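Side-chain contacts in cytochrome C (Marichromatium purpuratum 984, PDB 5LO9), which probably oxidises thiosulfate and passes the electrons on through its c-type hemes, as a fusion of the thiosulfate dehydrogenase TsdA with its electron-accepting partner TsdB: residues R391-G394 and A395-A399; V485-T488 and A489-H493. All coordinates share one frame; numbering follows the deposited sequence.

Contact 1 of 2, residues R391-G394 and A395-A399; sequences RTRG and AALYA. With EDO (1,2-ethanediol), chain Z.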
loop_
_atom_site.group_PDB
_atom_site.type_symbol
_atom_site.label_atom_id
_atom_site.label_comp_id
_atom_site.label_asym_id
_atom_site.label_seq_id
_atom_site.Cartn_x
_atom_site.Cartn_y
_atom_site.Cartn_z
ATOM N N ARG A 391 -33.103 6.677 23.606
ATOM C CA ARG A 391 -32.160 7.710 24.022
ATOM C C ARG A 391 -32.347 8.133 25.469
ATOM O O ARG A 391 -31.449 8.771 26.041
ATOM C CB ARG A 391 -32.295 8.950 23.153
ATOM C CG ARG A 391 -32.525 8.659 21.712
ATOM C CD ARG A 391 -32.561 9.967 20.999
ATOM N NE ARG A 391 -33.857 10.637 20.990
ATOM C CZ ARG A 391 -34.034 11.919 21.309
ATOM N NH1 ARG A 391 -33.007 12.696 21.688
ATOM N NH2 ARG A 391 -35.252 12.435 21.239
ATOM N N THR A 392 -33.507 7.863 26.058
ATOM C CA THR A 392 -33.683 8.280 27.436
ATOM C C THR A 392 -32.958 7.326 28.377
ATOM O O THR A 392 -32.201 7.753 29.270
ATOM C CB THR A 392 -35.180 8.399 27.737
ATOM O OG1 THR A 392 -35.719 9.537 27.028
ATOM C CG2 THR A 392 -35.434 8.498 29.245
ATOM N N ARG A 393 -33.135 6.024 28.160
ATOM C CA ARG A 393 -32.301 5.081 28.880
ATOM C C ARG A 393 -30.829 5.331 28.568
ATOM O O ARG A 393 -29.974 5.227 29.455
ATOM C CB ARG A 393 -32.718 3.661 28.531
ATOM C CG ARG A 393 -32.004 2.627 29.369
ATOM C CD ARG A 393 -32.516 1.287 29.033
ATOM N NE ARG A 393 -31.868 0.208 29.786
ATOM C CZ ARG A 393 -31.157 -0.787 29.244
ATOM N NH1 ARG A 393 -30.944 -0.854 27.924
ATOM N NH2 ARG A 393 -30.651 -1.744 30.025
ATOM N N GLY A 394 -30.524 5.706 27.311
ATOM C CA GLY A 394 -29.155 6.031 26.951
ATOM C C GLY A 394 -28.598 7.179 27.772
ATOM O O GLY A 394 -27.478 7.121 28.264
ATOM N N ALA A 395 -29.382 8.215 27.979
ATOM C CA ALA A 395 -28.844 9.327 28.750
ATOM C C ALA A 395 -28.590 8.928 30.201
ATOM O O ALA A 395 -27.620 9.393 30.823
ATOM C CB ALA A 395 -29.804 10.507 28.663
ATOM N N ALA A 396 -29.428 8.044 30.744
ATOM C CA ALA A 396 -29.175 7.526 32.084
ATOM C C ALA A 396 -27.859 6.777 32.119
ATOM O O ALA A 396 -26.997 7.043 32.970
ATOM C CB ALA A 396 -30.305 6.602 32.505
ATOM N N LEU A 397 -27.697 5.812 31.204
ATOM C CA LEU A 397 -26.460 5.048 31.129
ATOM C C LEU A 397 -25.237 5.957 30.985
ATOM O O LEU A 397 -24.238 5.785 31.695
ATOM C CB LEU A 397 -26.560 4.074 29.971
ATOM C CG LEU A 397 -27.501 2.912 30.197
ATOM C CD1 LEU A 397 -28.015 2.347 28.881
ATOM C CD2 LEU A 397 -26.743 1.805 30.956
ATOM N N TYR A 398 -25.307 6.950 30.080
ATOM C CA TYR A 398 -24.174 7.840 29.846
ATOM C C TYR A 398 -23.802 8.582 31.118
ATOM O O TYR A 398 -22.617 8.688 31.467
ATOM C CB TYR A 398 -24.504 8.821 28.716
ATOM C CG TYR A 398 -23.374 9.777 28.413
ATOM C CD1 TYR A 398 -22.487 9.548 27.369
ATOM C CD2 TYR A 398 -23.181 10.876 29.186
ATOM C CE1 TYR A 398 -21.438 10.396 27.138
ATOM C CE2 TYR A 398 -22.139 11.741 28.955
ATOM C CZ TYR A 398 -21.264 11.492 27.950
ATOM O OH TYR A 398 -20.222 12.358 27.759
ATOM N N ALA A 399 -24.813 9.054 31.856
ATOM C CA ALA A 399 -24.552 9.755 33.112
ATOM C C ALA A 399 -23.904 8.837 34.119
ATOM O O ALA A 399 -23.005 9.256 34.860
ATOM C CB ALA A 399 -25.846 10.280 33.700
HETATM C C1 EDO Z . -30.201 -0.208 32.935
HETATM O O1 EDO Z . -30.615 0.990 33.628
HETATM C C2 EDO Z . -30.704 -1.490 33.626
HETATM O O2 EDO Z . -32.031 -1.900 33.203
#
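Arg393 and Leu397 meet along one side of helix 391-401, and their contact is unusual in that the arginine's guanidinium also lies beside a molecule of 1,2-ethanediol, probably from the crystallisation liquor. The Arg393 chain is stretched from CG to NE and leaves CA with CG anti to the backbone N (chi1 -173°), which sends the charged end well out from the helix. Its CG lies 4.0 Å from Leu397 CD1. The same methyl sits above one face of the guanidinium, near the rim and 4.3 Å from its plane. Arg393 NH2 gives a weak hydrogen bond of 3.5 Å to O2 of the diol. The stronger partner of this arginine is Asp465, which forms a salt bridge with NH1.

Leu397 also leans on the backbone, with CD1 3.5 Å from Arg393 O. That oxygen accepts the bond from Leu397 N at 2.9 Å, and the bond is nearly straight (175°). One residue further on, Tyr398 N bonds to Gly394 O at 2.8 Å. The side chain of Tyr398 leaves in another direction. It runs toward the heme, where its OH bonds to Gly407 O and its ring meets Trp425.

The helix packs on two neighbours. Leu397 touches Val466 and Ala395 touches Tyr469, both on helix 460-470. Tyr398 packs against helix 403-406, which carries the heme iron ligand His406.

Contact 2 of 2, residues V485-T488 and A489-H493; sequences VERT and AARFH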
loop_
_atom_site.group_PDB
_atom_site.type_symbol
_atom_site.label_atom_id
_atom_site.label_comp_id
_atom_site.label_asym_id
_atom_site.label_seq_id
_atom_site.Cartn_x
_atom_site.Cartn_y
_atom_site.Cartn_z
ATOM N N VAL A 485 -30.869 20.200 4.550
ATOM C CA VAL A 485 -30.778 19.010 5.394
ATOM C C VAL A 485 -31.527 17.827 4.776
ATOM O O VAL A 485 -30.990 16.716 4.705
ATOM C CB VAL A 485 -31.280 19.333 6.806
ATOM C CG1 VAL A 485 -31.429 18.074 7.642
ATOM C CG2 VAL A 485 -30.315 20.296 7.475
ATOM N N GLU A 486 -32.774 18.028 4.332
ATOM C CA GLU A 486 -33.518 16.927 3.700
ATOM C C GLU A 486 -32.742 16.351 2.513
ATOM O O GLU A 486 -32.606 15.127 2.358
ATOM C CB GLU A 486 -34.912 17.382 3.235
ATOM C CG GLU A 486 -36.084 16.844 4.079
ATOM C CD GLU A 486 -37.504 17.180 3.535
ATOM O OE1 GLU A 486 -37.639 17.998 2.609
ATOM O OE2 GLU A 486 -38.502 16.622 4.052
ATOM N N ARG A 487 -32.233 17.213 1.647
ATOM C CA ARG A 487 -31.587 16.679 0.465
ATOM C C ARG A 487 -30.335 15.887 0.859
ATOM O O ARG A 487 -30.186 14.717 0.487
ATOM C CB ARG A 487 -31.292 17.822 -0.503
ATOM C CG ARG A 487 -30.828 17.378 -1.863
ATOM C CD ARG A 487 -31.771 16.342 -2.485
ATOM N NE ARG A 487 -31.378 16.059 -3.863
ATOM C CZ ARG A 487 -31.519 14.887 -4.474
ATOM N NH1 ARG A 487 -32.061 13.849 -3.830
ATOM N NH2 ARG A 487 -31.100 14.759 -5.732
ATOM N N THR A 488 -29.457 16.492 1.674
ATOM C CA THR A 488 -28.259 15.803 2.141
ATOM C C THR A 488 -28.630 14.519 2.874
ATOM O O THR A 488 -27.903 13.512 2.812
ATOM C CB THR A 488 -27.439 16.729 3.060
ATOM O OG1 THR A 488 -26.935 17.854 2.327
ATOM C CG2 THR A 488 -26.245 16.013 3.663
ATOM N N ALA A 489 -29.756 14.545 3.597
ATOM C CA ALA A 489 -30.177 13.361 4.324
ATOM C C ALA A 489 -30.554 12.240 3.379
ATOM O O ALA A 489 -30.168 11.083 3.590
ATOM C CB ALA A 489 -31.341 13.695 5.240
ATOM N N ALA A 490 -31.310 12.562 2.330
ATOM C CA ALA A 490 -31.821 11.526 1.440
ATOM C C ALA A 490 -30.717 10.866 0.634
ATOM O O ALA A 490 -30.835 9.692 0.275
ATOM C CB ALA A 490 -32.855 12.126 0.534
ATOM N N ARG A 491 -29.664 11.606 0.322
ATOM C CA ARG A 491 -28.565 11.103 -0.485
ATOM C C ARG A 491 -27.511 10.359 0.314
ATOM O O ARG A 491 -26.843 9.482 -0.232
ATOM C CB ARG A 491 -27.864 12.262 -1.193
ATOM C CG ARG A 491 -28.814 13.176 -1.941
ATOM C CD ARG A 491 -28.140 13.998 -3.026
ATOM N NE ARG A 491 -27.035 13.296 -3.659
ATOM C CZ ARG A 491 -25.996 13.903 -4.219
ATOM N NH1 ARG A 491 -25.911 15.238 -4.236
ATOM N NH2 ARG A 491 -25.045 13.165 -4.771
ATOM N N PHE A 492 -27.260 10.752 1.551
ATOM C CA PHE A 492 -26.122 10.205 2.262
ATOM C C PHE A 492 -26.435 9.588 3.618
ATOM O O PHE A 492 -25.524 9.036 4.249
ATOM C CB PHE A 492 -25.083 11.298 2.472
ATOM C CG PHE A 492 -24.632 11.961 1.215
ATOM C CD1 PHE A 492 -23.793 11.328 0.341
ATOM C CD2 PHE A 492 -25.009 13.248 0.935
ATOM C CE1 PHE A 492 -23.366 11.950 -0.781
ATOM C CE2 PHE A 492 -24.563 13.865 -0.202
ATOM C CZ PHE A 492 -23.755 13.204 -1.056
ATOM N N HIS A 493 -27.683 9.651 4.084
ATOM C CA HIS A 493 -27.992 9.225 5.439
ATOM C C HIS A 493 -29.263 8.409 5.495
ATOM O O HIS A 493 -29.962 8.394 6.521
ATOM C CB HIS A 493 -28.111 10.426 6.348
ATOM C CG HIS A 493 -26.848 11.215 6.482
ATOM N ND1 HIS A 493 -25.847 10.887 7.380
ATOM C CD2 HIS A 493 -26.436 12.336 5.844
ATOM C CE1 HIS A 493 -24.882 11.790 7.295
ATOM N NE2 HIS A 493 -25.212 12.675 6.367
#
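Arg491 lies against Arg487 one helical turn earlier, and its chain can be followed outward. CB is 3.8 Å from Arg487 O and also lies over one face of the Phe492 ring, offset toward the rim. CG also lies beside Arg487 O. CD sits over the centre of the Arg487 guanidinium, 3.8 Å from its plane. A bend at chi3 (33°) then turns the chain. The guanidinium at the tip has Phe492 CZ over the centre of one face, 3.9 Å from its plane. The two guanidinium planes are 43° apart, and Arg487 NH2 stays 4.8 Å from Arg491 NE.

Near the end of the helix, Thr488 O takes a 3.1 Å bond from Phe492 N. The edges of the Phe492 and His493 rings also lie near this oxygen. The Thr488 hydroxyl is hydrogen-bonded to Asp482 N, just ahead of the helix. His493 ND1 is hydrogen-bonded to Asp498 and NE2 to Asp478.

The arginines therefore touch through a methylene on a flat cationic face, with their charged atoms apart. Both are exposed, where solvent would probably screen their like charges, while the buried histidine has its polar ring atoms satisfied.

The two contacts follow one another along the chain. Contact 1 lies on helix 391-401, and contact 2 on helix 485-492, the last helix of the chain. Helices 403-406, 439-449 and 460-470 and the small antiparallel sheet of 413-415 and 418-421 come between them. Their centres are about 27 Å apart, their nearest atoms about 15 Å apart, and they do not touch. Contact 1 belongs to the cytochrome c unit that binds heme c #3 through Cys402, Cys405, His406 and Met450. Contact 2 lies farther out, away from the annotated sites, with the side chain of His493 about 11 Å from the bound thiosulfate. Contact 1 thus borders a heme, while contact 2 lies near the edge of the chain.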